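Local structure of NADH oxidoreductase (3PI7) at residues 98-103 and 126-131. The protein is a putative quinone reductase of the zinc-binding dehydrogenase family that probably binds NADPH and uses it in an oxidoreductase reaction. Numbering follows the deposited sequence.
Sequences PYAKSL and AEAAAC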
ATOM      1  N   PRO A  98     -37.262  -0.643  19.417  1.00 18.67           N
ATOM      2  CA  PRO A  98     -36.985  -0.947  20.830  1.00 17.50           C
ATOM      3  C   PRO A  98     -35.594  -0.561  21.320  1.00 17.82           C
ATOM      4  O   PRO A  98     -35.483  -0.085  22.444  1.00 18.30           O
ATOM      5  CB  PRO A  98     -37.178  -2.458  20.904  1.00 19.47           C
ATOM      6  CG  PRO A  98     -38.143  -2.766  19.826  1.00 23.88           C
ATOM      7  CD  PRO A  98     -37.802  -1.826  18.706  1.00 19.77           C
ATOM      8  N   TYR A  99     -34.548  -0.774  20.528  1.00 14.18           N
ATOM      9  CA  TYR A  99     -33.194  -0.383  20.955  1.00 12.95           C
ATOM     10  C   TYR A  99     -33.180   1.108  21.329  1.00 16.79           C
ATOM     11  O   TYR A  99     -32.673   1.465  22.395  1.00 14.75           O
ATOM     12  CB  TYR A  99     -32.200  -0.659  19.808  1.00 14.13           C
ATOM     13  CG  TYR A  99     -30.716  -0.616  20.112  1.00 15.30           C
ATOM     14  CD1 TYR A  99     -30.247  -0.273  21.372  1.00 16.21           C
ATOM     15  CD2 TYR A  99     -29.778  -0.927  19.130  1.00 17.09           C
ATOM     16  CE1 TYR A  99     -28.877  -0.246  21.653  1.00 17.04           C
ATOM     17  CE2 TYR A  99     -28.414  -0.881  19.391  1.00 18.21           C
ATOM     18  CZ  TYR A  99     -27.966  -0.520  20.645  1.00 20.54           C
ATOM     19  OH  TYR A  99     -26.614  -0.522  20.866  1.00 19.60           O
ATOM     20  N   ALA A 100     -33.748   1.970  20.452  1.00 14.81           N
ATOM     21  CA  ALA A 100     -33.780   3.420  20.692  1.00 14.76           C
ATOM     22  C   ALA A 100     -34.643   3.725  21.919  1.00 16.49           C
ATOM     23  O   ALA A 100     -34.196   4.443  22.809  1.00 15.02           O
ATOM     24  CB  ALA A 100     -34.317   4.144  19.461  1.00 15.11           C
ATOM     25  N   LYS A 101     -35.849   3.129  22.012  1.00 14.86           N
ATOM     26  CA  LYS A 101     -36.748   3.396  23.150  1.00 15.16           C
ATOM     27  C   LYS A 101     -36.159   2.960  24.491  1.00 17.41           C
ATOM     28  O   LYS A 101     -36.335   3.675  25.486  1.00 17.93           O
ATOM     29  CB  LYS A 101     -38.123   2.730  22.946  1.00 17.57           C
ATOM     30  CG  LYS A 101     -38.999   3.406  21.902  1.00 28.71           C
ATOM     31  CD  LYS A 101     -39.372   4.847  22.287  1.00 41.27           C
ATOM     32  CE  LYS A 101     -40.355   5.469  21.319  1.00 51.40           C
ATOM     33  NZ  LYS A 101     -40.344   6.950  21.417  1.00 50.96           N
ATOM     34  N   SER A 102     -35.416   1.851  24.523  1.00 14.43           N
ATOM     35  CA  SER A 102     -34.826   1.332  25.753  1.00 13.26           C
ATOM     36  C   SER A 102     -33.695   2.191  26.276  1.00 17.33           C
ATOM     37  O   SER A 102     -33.345   2.100  27.458  1.00 16.93           O
ATOM     38  CB  SER A 102     -34.320  -0.097  25.541  1.00 15.39           C
ATOM     39  OG  SER A 102     -35.442  -0.938  25.332  1.00 17.05           O
ATOM     40  N   LEU A 103     -33.118   3.024  25.406  1.00 14.10           N
ATOM     41  CA  LEU A 103     -32.013   3.886  25.820  1.00 12.42           C
ATOM     42  C   LEU A 103     -32.503   5.188  26.425  1.00 14.91           C
ATOM     43  O   LEU A 103     -31.703   5.914  27.000  1.00 14.51           O
ATOM     44  CB  LEU A 103     -31.096   4.178  24.638  1.00 11.80           C
ATOM     45  CG  LEU A 103     -30.225   3.034  24.106  1.00 14.34           C
ATOM     46  CD1 LEU A 103     -29.399   3.533  22.897  1.00 14.71           C
ATOM     47  CD2 LEU A 103     -29.265   2.486  25.207  1.00 12.98           C
ATOM     48  N   ALA A 126     -28.003  10.433  17.273  1.00 11.11           N
ATOM     49  CA  ALA A 126     -27.109   9.333  16.975  1.00 10.63           C
ATOM     50  C   ALA A 126     -27.920   8.091  16.773  1.00 13.24           C
ATOM     51  O   ALA A 126     -29.040   7.980  17.301  1.00 12.24           O
ATOM     52  CB  ALA A 126     -26.096   9.149  18.136  1.00 11.02           C
ATOM     53  N   GLU A 127     -27.353   7.117  16.078  1.00 10.43           N
ATOM     54  CA  GLU A 127     -27.966   5.776  16.011  1.00 10.73           C
ATOM     55  C   GLU A 127     -27.934   5.187  17.393  1.00 13.50           C
ATOM     56  O   GLU A 127     -26.951   5.410  18.116  1.00 13.69           O
ATOM     57  CB  GLU A 127     -27.157   4.861  15.054  1.00 12.50           C
ATOM     58  CG  GLU A 127     -27.269   5.294  13.610  1.00 12.83           C
ATOM     59  CD  GLU A 127     -28.660   5.196  13.013  1.00 21.58           C
ATOM     60  OE1 GLU A 127     -29.447   4.332  13.457  1.00 22.62           O
ATOM     61  OE2 GLU A 127     -28.997   6.061  12.175  1.00 25.93           O
ATOM     62  N   ALA A 128     -28.975   4.420  17.784  1.00 12.14           N
ATOM     63  CA  ALA A 128     -28.948   3.750  19.098  1.00 12.60           C
ATOM     64  C   ALA A 128     -27.671   2.915  19.216  1.00 15.78           C
ATOM     65  O   ALA A 128     -26.980   2.923  20.260  1.00 14.36           O
ATOM     66  CB  ALA A 128     -30.183   2.878  19.263  1.00 14.81           C
ATOM     67  N   ALA A 129     -27.304   2.264  18.102  1.00 13.71           N
ATOM     68  CA  ALA A 129     -26.117   1.396  18.023  1.00 15.62           C
ATOM     69  C   ALA A 129     -24.816   2.156  18.171  1.00 18.52           C
ATOM     70  O   ALA A 129     -23.773   1.528  18.356  1.00 18.71           O
ATOM     71  CB  ALA A 129     -26.126   0.640  16.699  1.00 16.99           C
ATOM     72  N   ALA A 130     -24.849   3.509  18.105  1.00 13.20           N
ATOM     73  CA  ALA A 130     -23.621   4.299  18.201  1.00 14.02           C
ATOM     74  C   ALA A 130     -23.488   4.921  19.598  1.00 16.24           C
ATOM     75  O   ALA A 130     -22.696   5.846  19.806  1.00 14.34           O
ATOM     76  CB  ALA A 130     -23.624   5.373  17.136  1.00 13.68           C
ATOM     77  N   CYS A 131     -24.296   4.421  20.552  1.00 13.96           N
ATOM     78  CA  CYS A 131     -24.293   4.909  21.921  1.00 13.50           C
ATOM     79  C   CYS A 131     -23.755   3.906  22.849  1.00 17.26           C
ATOM     80  O   CYS A 131     -24.004   2.718  22.686  1.00 16.68           O
ATOM     81  CB  CYS A 131     -25.695   5.317  22.346  1.00 14.64           C
ATOM     82  SG  CYS A 131     -26.358   6.688  21.388  1.00 17.42           S
TER
HETATM   83  O   HOH W   1     -25.805   0.671  22.934  1.00 26.36           O
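The phenol ring of Y99 lies across the short 3-10 turn at A128 and A129, one face laid over the methyl of A128. A128 CB sits 3.7 Å from the centroid of the Y99 ring and 15° off the ring normal, a CH-pi contact displaced toward the CG side, Y99 CG being the ring atom nearest to A128 CB, at 3.6 Å. With CG anti to the backbone N (chi1 -167°), the ring reaches out from the helix toward the turn, and its far half passes on to A129, whose CB is 3.8 Å from Y99 CE2. At the end of the ring a water lies in the ring plane; it is 2.5 Å from Y99 OH and donates to C131 O at 2.7 Å. L103, one helical turn after Y99, brings its CD1 branch to the same methyl, 3.8 Å from A128 CB. A128 CB thus projects between the Y99 ring and L103 CD1, and A100 CB lies on the helix side of this methyl, 4.3 Å from A128 CB. The turn itself is held by backbone bonds from A130 N to E127 O and from C131 N to A128 O. V52, on strand 51-56, lies against both A100 and C131. Apolar packing with one water bridge here seats helix 98-103, which links strands 86-94 and 107-111, on the turn between strands 123-127 and 131-133 of the GroES-like domain.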